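Local coordinates for protein xyloglucan-specific endo-beta-1,4-glucanase BoGH5A (Bacteroides ovatus, PDB 3ZMR) that cleaves internal beta-1,4-glucosidic bonds in the backbone of xyloglucan, with retention of configuration, to release xyloglucan oligosaccharides, at residues G129-A134 against F446-G451; V170-V175 against E334-D339; K414-Y419 against P434-A439. All blocks are in the same frame, centred on the assembly; numbering follows the deposited sequence.

Contact 1. Residues G129-A134 against F446-G451; sequences GNTFEA and FDRTTG. With BGC (beta-D-glucopyranose), chain C; BGC (beta-D-glucopyranose), chain B.
Gly129 and Thr131 flank Asn130 in a loop of the substrate cleft, and the guanidinium of Arg448 holds that loop from the side away from the sugar. Arg448 NH2 donates to Gly129 O over 3.0 Å, in the carbonyl plane and on a lone pair. Arg448 NH1 donates to Thr131 OG1 over 2.9 Å, and this bond is nearly straight at 171°. Both acceptors sit at the edge of the guanidinium, close to its plane, which fixes the rotation of the group. Arg448 NH2 also forms a salt bridge with Asp438 OD1. The Thr131 hydroxyl passes the link on. Its OG1 lies beside the backbone N (chi1 -50°), turned back along the chain, and donates to Gly129 O over 2.7 Å from above the carbonyl plane. Gly129 O is thus gripped by two donors. A leucine in place of Arg448 would probably leave Gly129 O with one donor fewer, strip Asp438 of its salt-bridge partner and set the Thr131 hydroxyl freer to turn.

The loop is also braced from within. Glu133 OE2 accepts from Asn130 N at 2.7 Å, and Glu133 OE1 accepts from Thr131 N at 2.8 Å. A type I turn from Thr131 to Ala134 follows. On the cleft side, Asn130 ND2 donates to O3 of a bound beta-D-glucopyranose (chain C) over 2.8 Å. Asp447 shapes the other loop: its OD1 accepts from Thr449 N, an Asx turn, and from Thr450 N, which completes an Asx motif.

The two loops follow strands 125-127 and 433-436, neighbours in the closed barrel. Phe446 and Arg448 pack on helix 157-165 through Leu159, while Phe132 rests on Val197 and Ala200 of helix 191-206.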
# COMPACT_ATOMS: atom_id res chain seq x y z
N GLY A 129 -16.03 -3.41 -5.43
CA GLY A 129 -15.23 -3.44 -6.62
C GLY A 129 -15.99 -3.16 -7.91
O GLY A 129 -17.23 -3.26 -7.97
N ASN A 130 -15.23 -2.81 -8.93
CA ASN A 130 -15.74 -2.51 -10.29
C ASN A 130 -16.85 -1.47 -10.27
O ASN A 130 -17.85 -1.54 -11.01
CB ASN A 130 -16.19 -3.77 -11.01
CG ASN A 130 -15.03 -4.58 -11.57
OD1 ASN A 130 -13.85 -4.33 -11.30
ND2 ASN A 130 -15.39 -5.61 -12.35
N THR A 131 -16.62 -0.45 -9.46
CA THR A 131 -17.63 0.57 -9.21
C THR A 131 -17.01 1.97 -9.35
O THR A 131 -16.86 2.44 -10.49
CB THR A 131 -18.40 0.28 -7.91
OG1 THR A 131 -18.86 -1.08 -7.93
CG2 THR A 131 -19.61 1.20 -7.77
N PHE A 132 -16.59 2.63 -8.27
CA PHE A 132 -16.02 3.97 -8.42
C PHE A 132 -14.71 3.99 -9.21
O PHE A 132 -14.33 5.06 -9.73
CB PHE A 132 -15.85 4.72 -7.10
CG PHE A 132 -17.14 5.30 -6.59
CD1 PHE A 132 -17.70 6.43 -7.19
CD2 PHE A 132 -17.80 4.73 -5.53
CE1 PHE A 132 -18.90 6.96 -6.71
CE2 PHE A 132 -18.99 5.26 -5.04
CZ PHE A 132 -19.54 6.37 -5.65
N GLU A 133 -14.02 2.86 -9.34
CA GLU A 133 -12.81 2.79 -10.13
C GLU A 133 -13.06 2.39 -11.62
O GLU A 133 -12.13 2.31 -12.41
CB GLU A 133 -11.79 1.84 -9.51
CG GLU A 133 -11.95 0.35 -9.82
CD GLU A 133 -13.00 -0.40 -9.05
OE1 GLU A 133 -14.04 0.16 -8.62
OE2 GLU A 133 -12.77 -1.65 -8.90
N ALA A 134 -14.32 2.10 -11.95
CA ALA A 134 -14.68 1.69 -13.33
C ALA A 134 -14.41 2.85 -14.32
O ALA A 134 -14.87 3.99 -14.15
CB ALA A 134 -16.14 1.30 -13.37
N PHE A 446 -23.25 -9.78 -2.19
CA PHE A 446 -24.51 -9.05 -1.97
C PHE A 446 -25.14 -8.62 -3.30
O PHE A 446 -24.47 -8.42 -4.29
CB PHE A 446 -24.26 -7.77 -1.12
CG PHE A 446 -23.70 -8.06 0.22
CD1 PHE A 446 -24.53 -8.39 1.29
CD2 PHE A 446 -22.33 -8.07 0.41
CE1 PHE A 446 -23.99 -8.73 2.51
CE2 PHE A 446 -21.80 -8.41 1.65
CZ PHE A 446 -22.62 -8.77 2.68
N ASP A 447 -26.46 -8.46 -3.27
CA ASP A 447 -27.16 -7.74 -4.31
C ASP A 447 -26.83 -6.25 -4.15
O ASP A 447 -27.10 -5.66 -3.10
CB ASP A 447 -28.66 -7.92 -4.20
CG ASP A 447 -29.36 -7.46 -5.42
OD1 ASP A 447 -29.46 -6.25 -5.62
OD2 ASP A 447 -29.79 -8.29 -6.20
N ARG A 448 -26.22 -5.65 -5.17
CA ARG A 448 -25.83 -4.23 -5.07
C ARG A 448 -27.00 -3.26 -4.92
O ARG A 448 -26.89 -2.19 -4.32
CB ARG A 448 -24.97 -3.81 -6.24
CG ARG A 448 -23.59 -4.44 -6.33
CD ARG A 448 -22.74 -4.16 -5.09
NE ARG A 448 -21.37 -4.59 -5.27
CZ ARG A 448 -20.46 -3.92 -5.96
NH1 ARG A 448 -20.71 -2.71 -6.46
NH2 ARG A 448 -19.25 -4.45 -6.10
N THR A 449 -28.14 -3.62 -5.48
CA THR A 449 -29.30 -2.74 -5.42
C THR A 449 -29.97 -2.74 -4.06
O THR A 449 -30.31 -1.66 -3.52
CB THR A 449 -30.29 -3.08 -6.54
OG1 THR A 449 -29.62 -2.90 -7.79
CG2 THR A 449 -31.50 -2.17 -6.48
N THR A 450 -30.19 -3.93 -3.51
CA THR A 450 -30.95 -4.07 -2.26
C THR A 450 -30.13 -4.26 -1.01
O THR A 450 -30.65 -4.15 0.10
CB THR A 450 -31.88 -5.27 -2.33
OG1 THR A 450 -31.10 -6.46 -2.39
CG2 THR A 450 -32.77 -5.18 -3.56
N GLY A 451 -28.84 -4.58 -1.17
CA GLY A 451 -28.01 -4.95 -0.03
C GLY A 451 -28.26 -6.31 0.60
O GLY A 451 -27.62 -6.69 1.59
C2 BGC C . -11.87 -7.35 -11.84
C3 BGC C . -12.38 -7.40 -13.28
C4 BGC C . -12.06 -6.07 -13.98
C5 BGC C . -10.59 -5.77 -13.80
C6 BGC C . -10.12 -4.47 -14.43
C1 BGC C . -10.40 -6.94 -11.77
O2 BGC C . -12.05 -8.65 -11.26
O3 BGC C . -13.78 -7.66 -13.38
O4 BGC C . -12.27 -6.15 -15.40
O5 BGC C . -10.27 -5.70 -12.42
O6 BGC C . -8.75 -4.66 -14.71
C2 BGC B . -12.95 -5.04 -17.40
C3 BGC B . -14.03 -4.18 -18.07
C4 BGC B . -15.42 -4.77 -17.78
C5 BGC B . -15.58 -5.06 -16.29
C6 BGC B . -16.89 -5.73 -15.96
C1 BGC B . -13.27 -5.28 -15.94
O2 BGC B . -11.67 -4.43 -17.55
O3 BGC B . -13.71 -4.08 -19.48
O4 BGC B . -16.49 -3.86 -18.12
O5 BGC B . -14.54 -5.90 -15.82
O6 BGC B . -16.97 -7.00 -16.62

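Contact 2. Residues V170-V175 against E334-D339; sequences VVRIPV and ECHYYD. With BGC (beta-D-glucopyranose), chain D; GLC (alpha-D-glucopyranose), chain L.
Arg172 and Glu334 meet inside the barrel as a salt bridge, with Arg172 NE 3.2 Å from Glu334 OE2. The two chains cross at about a right angle, and guanidinium and carboxylate planes stand 88° apart. The same oxygen takes a hydrogen bond from His336 NE2 at 2.8 Å. Glu334 OE2 lies in the plane of the imidazole, whereas His336 NE2 comes from above the carboxylate plane. The imidazole meets the guanidinium edge-on: His336 NE2 lies over its face, 3.4 Å from Arg172 NH2, at an angle too poor for a hydrogen bond. Arg172 reaches this point extended from CG to NE, with CG anti to the backbone N (chi1 178°).

Water 1 adds a second link, accepting from Arg172 NH2 at 2.9 Å and donating to Glu334 OE1 at 2.8 Å.

These groups in turn position the active site. His336 ND1 is hydrogen-bonded to Glu262, the proton donor by similarity. Arg172 NH1 is hydrogen-bonded to Asn127 and forms a salt bridge with Glu395, the inferred nucleophile, while Arg172 NH2 is hydrogen-bonded to Asn261. Tyr338 OH is also hydrogen-bonded to Glu395, beside the bound glucose.

Strands 170-173 and 331-337 are the second and sixth of the eight-stranded TIM barrel, so the bridge spans its interior. Outside the barrel, Tyr337 packs on helix 371-379.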
# COMPACT_ATOMS: atom_id res chain seq x y z
N VAL A 170 -15.31 -3.56 7.70
CA VAL A 170 -14.51 -2.69 6.82
C VAL A 170 -15.00 -2.81 5.39
O VAL A 170 -15.28 -3.92 4.92
CB VAL A 170 -13.01 -3.11 6.79
CG1 VAL A 170 -12.17 -2.15 5.94
CG2 VAL A 170 -12.43 -3.23 8.17
N VAL A 171 -15.04 -1.70 4.68
CA VAL A 171 -15.26 -1.72 3.23
C VAL A 171 -14.11 -0.95 2.57
O VAL A 171 -13.73 0.14 3.02
CB VAL A 171 -16.64 -1.17 2.81
CG1 VAL A 171 -16.86 0.29 3.20
CG2 VAL A 171 -16.88 -1.37 1.33
N ARG A 172 -13.51 -1.57 1.55
CA ARG A 172 -12.58 -0.88 0.65
C ARG A 172 -13.35 -0.47 -0.59
O ARG A 172 -14.07 -1.28 -1.19
CB ARG A 172 -11.41 -1.81 0.29
CG ARG A 172 -10.40 -1.22 -0.68
CD ARG A 172 -9.18 -2.09 -0.75
NE ARG A 172 -8.11 -1.69 -1.66
CZ ARG A 172 -7.96 -2.16 -2.90
NH1 ARG A 172 -8.86 -2.95 -3.47
NH2 ARG A 172 -6.88 -1.85 -3.61
N ILE A 173 -13.25 0.82 -0.90
CA ILE A 173 -13.90 1.48 -2.04
C ILE A 173 -12.80 1.93 -2.99
O ILE A 173 -12.21 3.00 -2.81
CB ILE A 173 -14.78 2.66 -1.59
CG1 ILE A 173 -15.79 2.22 -0.54
CG2 ILE A 173 -15.47 3.29 -2.79
CD1 ILE A 173 -16.70 3.33 -0.02
N PRO A 174 -12.47 1.11 -4.01
CA PRO A 174 -11.57 1.59 -5.05
C PRO A 174 -12.18 2.81 -5.76
O PRO A 174 -13.41 2.85 -5.98
CB PRO A 174 -11.51 0.38 -6.01
CG PRO A 174 -11.78 -0.79 -5.17
CD PRO A 174 -12.82 -0.31 -4.22
N VAL A 175 -11.37 3.80 -6.07
CA VAL A 175 -11.85 5.01 -6.74
C VAL A 175 -10.92 5.41 -7.88
O VAL A 175 -9.68 5.37 -7.76
CB VAL A 175 -11.96 6.21 -5.77
CG1 VAL A 175 -12.71 7.39 -6.42
CG2 VAL A 175 -12.68 5.82 -4.49
N GLU A 334 -0.25 -2.78 2.64
CA GLU A 334 -1.25 -3.50 1.85
C GLU A 334 -0.58 -4.43 0.83
O GLU A 334 0.28 -4.01 0.06
CB GLU A 334 -2.18 -2.53 1.11
CG GLU A 334 -3.19 -3.21 0.20
CD GLU A 334 -4.17 -2.27 -0.44
OE1 GLU A 334 -3.95 -1.01 -0.38
OE2 GLU A 334 -5.18 -2.78 -1.02
N CYS A 335 -1.05 -5.68 0.83
CA CYS A 335 -0.79 -6.66 -0.21
C CYS A 335 -2.13 -7.19 -0.70
O CYS A 335 -3.16 -7.07 -0.01
CB CYS A 335 0.04 -7.84 0.30
SG CYS A 335 1.69 -7.38 0.91
N HIS A 336 -2.12 -7.78 -1.90
CA HIS A 336 -3.25 -8.52 -2.41
C HIS A 336 -2.84 -9.97 -2.51
O HIS A 336 -1.65 -10.27 -2.58
CB HIS A 336 -3.71 -7.95 -3.76
CG HIS A 336 -4.17 -6.53 -3.71
ND1 HIS A 336 -4.41 -5.78 -4.84
CD2 HIS A 336 -4.46 -5.74 -2.66
CE1 HIS A 336 -4.81 -4.58 -4.47
NE2 HIS A 336 -4.83 -4.52 -3.16
N TYR A 337 -3.81 -10.87 -2.56
CA TYR A 337 -3.48 -12.32 -2.53
C TYR A 337 -4.49 -13.08 -3.37
O TYR A 337 -5.66 -13.21 -3.01
CB TYR A 337 -3.46 -12.87 -1.10
CG TYR A 337 -2.90 -14.27 -1.06
CD1 TYR A 337 -1.54 -14.51 -1.22
CD2 TYR A 337 -3.74 -15.36 -0.94
CE1 TYR A 337 -1.04 -15.79 -1.24
CE2 TYR A 337 -3.26 -16.66 -0.94
CZ TYR A 337 -1.90 -16.87 -1.09
OH TYR A 337 -1.39 -18.15 -1.11
N TYR A 338 -3.99 -13.61 -4.48
CA TYR A 338 -4.82 -14.37 -5.43
C TYR A 338 -4.20 -15.73 -5.82
O TYR A 338 -4.62 -16.35 -6.79
CB TYR A 338 -5.09 -13.54 -6.68
CG TYR A 338 -6.07 -12.40 -6.50
CD1 TYR A 338 -7.41 -12.66 -6.33
CD2 TYR A 338 -5.65 -11.08 -6.54
CE1 TYR A 338 -8.32 -11.62 -6.22
CE2 TYR A 338 -6.55 -10.04 -6.43
CZ TYR A 338 -7.89 -10.31 -6.29
OH TYR A 338 -8.83 -9.30 -6.23
N ASP A 339 -3.20 -16.20 -5.08
CA ASP A 339 -2.61 -17.50 -5.38
C ASP A 339 -3.59 -18.59 -4.95
O ASP A 339 -4.23 -18.50 -3.91
CB ASP A 339 -1.28 -17.72 -4.62
CG ASP A 339 -0.19 -16.72 -4.99
OD1 ASP A 339 -0.28 -16.06 -6.06
OD2 ASP A 339 0.79 -16.63 -4.20
C2 BGC D . -6.74 -5.29 -8.98
C3 BGC D . -8.24 -5.46 -9.30
C4 BGC D . -8.51 -6.68 -10.17
C5 BGC D . -7.83 -7.85 -9.43
C6 BGC D . -8.09 -9.16 -10.15
C1 BGC D . -5.98 -6.54 -8.53
O2 BGC D . -6.60 -4.28 -7.98
O3 BGC D . -8.71 -4.27 -9.96
O4 BGC D . -9.94 -6.83 -10.39
O5 BGC D . -6.41 -7.64 -9.33
O6 BGC D . -7.79 -8.95 -11.54
C1 GLC L . -6.43 -6.73 -8.47
C2 GLC L . -6.94 -5.38 -8.97
C3 GLC L . -8.42 -5.43 -9.33
C4 GLC L . -8.61 -6.59 -10.31
C5 GLC L . -7.95 -7.87 -9.78
C6 GLC L . -8.11 -9.08 -10.68
O2 GLC L . -6.65 -4.40 -8.00
O3 GLC L . -8.89 -4.15 -9.83
O4 GLC L . -10.00 -6.77 -10.42
O5 GLC L . -6.58 -7.64 -9.52
O6 GLC L . -9.29 -9.75 -10.27
O HOH W 1 -5.20 0.24 -2.50
O HOH W 2 -6.52 -0.49 0.40

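Contact 3. Residues K414-Y419 against P434-A439; sequences KSRNDY and PLYWDA. With GLC (alpha-D-glucopyranose), chain L; BGC (beta-D-glucopyranose), chain D.
Arg416 and Tyr436 make the whole contact, a narrow one of 52 Å² in all. Arg416 NH2 comes within 3.1 Å of Tyr436 OH. Each approaches the other's edge, near its plane, yet the guanidinium and ring planes stand 89° apart. Tyr436 CG is anti to the backbone N (chi1 -179°), which swings the phenol out from the strand to meet the arginine. Arg416 bends at chi3 (70°) to bring its guanidinium round.

This inner part is buried and well supplied with polar partners. Arg416 NH2 is hydrogen-bonded to Pro398 O and Arg416 NE to Thr399 O, and Tyr436 OH is hydrogen-bonded to Glu443 O. The arginine therefore ties the loop after strand 391-396 to its own helix, with its guanidinium beside the tyrosine.

The outer side of the helix is looser. Lys414 is exposed. Lys414 NZ forms a salt bridge with Asp418 OD2 one turn on, 2.8 Å away, and meets that oxygen on its syn lone pair. This pair stays within the helix and does not touch the strand.

Next along the chain from Tyr436, Trp437 faces the cleft. The glucose at the end of the bound chain, modelled as both anomers, lies over one face of the indole, its C3 offset toward the rim.

Helix 406-429 and strand 433-436 belong to the last beta-alpha-beta unit of the barrel, which starts from strand 391-396. Helix 456-471 packs alongside: Tyr436 touches Ile462, and Asn417 touches Ala457 and Ala461.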
# COMPACT_ATOMS: atom_id res chain seq x y z
N LYS A 414 -17.91 -25.84 -3.81
CA LYS A 414 -17.31 -26.28 -2.55
C LYS A 414 -15.87 -25.79 -2.43
O LYS A 414 -15.47 -25.27 -1.38
CB LYS A 414 -17.35 -27.81 -2.40
CG LYS A 414 -16.67 -28.32 -1.13
CD LYS A 414 -16.75 -29.84 -0.95
CE LYS A 414 -16.52 -30.23 0.51
NZ LYS A 414 -15.15 -29.87 0.96
N SER A 415 -15.11 -25.92 -3.50
CA SER A 415 -13.71 -25.53 -3.54
C SER A 415 -13.59 -24.04 -3.22
O SER A 415 -12.68 -23.64 -2.50
CB SER A 415 -13.13 -25.79 -4.92
OG SER A 415 -12.85 -27.18 -5.12
N ARG A 416 -14.43 -23.22 -3.83
CA ARG A 416 -14.39 -21.76 -3.58
C ARG A 416 -14.54 -21.50 -2.09
O ARG A 416 -13.81 -20.69 -1.48
CB ARG A 416 -15.47 -20.96 -4.29
CG ARG A 416 -15.39 -21.00 -5.79
CD ARG A 416 -16.53 -20.17 -6.36
NE ARG A 416 -16.34 -18.73 -6.11
CZ ARG A 416 -16.97 -18.02 -5.18
NH1 ARG A 416 -17.89 -18.55 -4.38
NH2 ARG A 416 -16.64 -16.72 -5.04
N ASN A 417 -15.53 -22.12 -1.48
CA ASN A 417 -15.81 -21.88 -0.06
C ASN A 417 -14.75 -22.45 0.88
O ASN A 417 -14.39 -21.83 1.89
CB ASN A 417 -17.23 -22.33 0.28
CG ASN A 417 -18.26 -21.44 -0.38
OD1 ASN A 417 -18.01 -20.23 -0.60
ND2 ASN A 417 -19.38 -22.02 -0.76
N ASP A 418 -14.17 -23.59 0.52
CA ASP A 418 -13.04 -24.18 1.27
C ASP A 418 -11.85 -23.20 1.21
O ASP A 418 -11.18 -22.94 2.21
CB ASP A 418 -12.64 -25.55 0.68
CG ASP A 418 -13.66 -26.64 0.98
OD1 ASP A 418 -14.59 -26.44 1.82
OD2 ASP A 418 -13.50 -27.71 0.35
N TYR A 419 -11.60 -22.68 0.02
CA TYR A 419 -10.48 -21.75 -0.24
C TYR A 419 -10.66 -20.44 0.56
O TYR A 419 -9.76 -19.97 1.25
CB TYR A 419 -10.38 -21.43 -1.75
CG TYR A 419 -9.34 -20.39 -2.07
CD1 TYR A 419 -8.02 -20.74 -2.27
CD2 TYR A 419 -9.69 -19.06 -2.17
CE1 TYR A 419 -7.05 -19.81 -2.53
CE2 TYR A 419 -8.74 -18.10 -2.49
CZ TYR A 419 -7.42 -18.47 -2.67
OH TYR A 419 -6.44 -17.50 -2.91
N PRO A 434 -8.38 -9.36 6.24
CA PRO A 434 -8.72 -9.84 4.89
C PRO A 434 -9.94 -9.15 4.30
O PRO A 434 -11.00 -9.16 4.93
CB PRO A 434 -9.02 -11.32 5.13
CG PRO A 434 -9.64 -11.33 6.47
CD PRO A 434 -8.92 -10.27 7.27
N LEU A 435 -9.80 -8.56 3.11
CA LEU A 435 -10.90 -7.89 2.40
C LEU A 435 -11.22 -8.61 1.07
O LEU A 435 -10.40 -8.68 0.17
CB LEU A 435 -10.57 -6.42 2.13
CG LEU A 435 -10.01 -5.60 3.29
CD1 LEU A 435 -9.80 -4.17 2.82
CD2 LEU A 435 -10.93 -5.66 4.47
N TYR A 436 -12.43 -9.17 1.03
CA TYR A 436 -12.91 -9.98 -0.09
C TYR A 436 -13.18 -9.13 -1.33
O TYR A 436 -13.74 -8.06 -1.24
CB TYR A 436 -14.20 -10.70 0.33
CG TYR A 436 -14.77 -11.59 -0.76
CD1 TYR A 436 -14.27 -12.86 -1.00
CD2 TYR A 436 -15.79 -11.13 -1.58
CE1 TYR A 436 -14.79 -13.65 -2.03
CE2 TYR A 436 -16.28 -11.89 -2.62
CZ TYR A 436 -15.79 -13.16 -2.82
OH TYR A 436 -16.25 -13.92 -3.85
N TRP A 437 -12.80 -9.66 -2.49
CA TRP A 437 -13.02 -8.99 -3.78
C TRP A 437 -14.41 -9.28 -4.31
O TRP A 437 -14.68 -10.34 -4.87
CB TRP A 437 -11.95 -9.38 -4.82
CG TRP A 437 -12.14 -8.60 -6.07
CD1 TRP A 437 -12.56 -9.08 -7.29
CD2 TRP A 437 -11.97 -7.17 -6.27
NE1 TRP A 437 -12.63 -8.07 -8.19
CE2 TRP A 437 -12.31 -6.89 -7.61
CE3 TRP A 437 -11.59 -6.14 -5.44
CZ2 TRP A 437 -12.25 -5.58 -8.16
CZ3 TRP A 437 -11.54 -4.84 -5.98
CH2 TRP A 437 -11.86 -4.58 -7.32
N ASP A 438 -15.31 -8.33 -4.11
CA ASP A 438 -16.68 -8.34 -4.65
C ASP A 438 -16.71 -7.32 -5.75
O ASP A 438 -16.51 -6.13 -5.51
CB ASP A 438 -17.68 -8.05 -3.54
CG ASP A 438 -19.12 -7.96 -4.03
OD1 ASP A 438 -19.37 -7.36 -5.10
OD2 ASP A 438 -20.02 -8.39 -3.25
N ALA A 439 -16.95 -7.79 -6.98
CA ALA A 439 -16.99 -6.90 -8.17
C ALA A 439 -18.40 -6.78 -8.72
O ALA A 439 -18.60 -6.23 -9.81
CB ALA A 439 -16.04 -7.39 -9.25
C1 GLC L . -6.43 -6.73 -8.47
C2 GLC L . -6.94 -5.38 -8.97
C3 GLC L . -8.42 -5.43 -9.33
C4 GLC L . -8.61 -6.59 -10.31
C5 GLC L . -7.95 -7.87 -9.78
C6 GLC L . -8.11 -9.08 -10.68
O2 GLC L . -6.65 -4.40 -8.00
O3 GLC L . -8.89 -4.15 -9.83
O4 GLC L . -10.00 -6.77 -10.42
O5 GLC L . -6.58 -7.64 -9.52
O6 GLC L . -9.29 -9.75 -10.27
C2 BGC D . -6.74 -5.29 -8.98
C3 BGC D . -8.24 -5.46 -9.30
C4 BGC D . -8.51 -6.68 -10.17
C5 BGC D . -7.83 -7.85 -9.43
C6 BGC D . -8.09 -9.16 -10.15
C1 BGC D . -5.98 -6.54 -8.53
O2 BGC D . -6.60 -4.28 -7.98
O3 BGC D . -8.71 -4.27 -9.96
O4 BGC D . -9.94 -6.83 -10.39
O5 BGC D . -6.41 -7.64 -9.33
O6 BGC D . -7.79 -8.95 -11.54

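From the N terminus, the chain passes the first barrel strand and enters 129-134, which contact 1 closes only at 446-451. That loop spans nearly the whole barrel, and contacts 2 and 3 both nest inside it. Contact 2 opens on the second strand and closes on the sixth. Contact 3 comes later, in series, joining the last helix-strand step; none of the three cross. They also touch each other. Phe132 and Glu133 of contact 1 pack on Pro174 of contact 2. Asp438 of contact 3 pairs with Arg448. Tyr338 of contact 2 packs on Trp437 of contact 3. Together they tie the barrel interior, its cleft loops and helix 406-429.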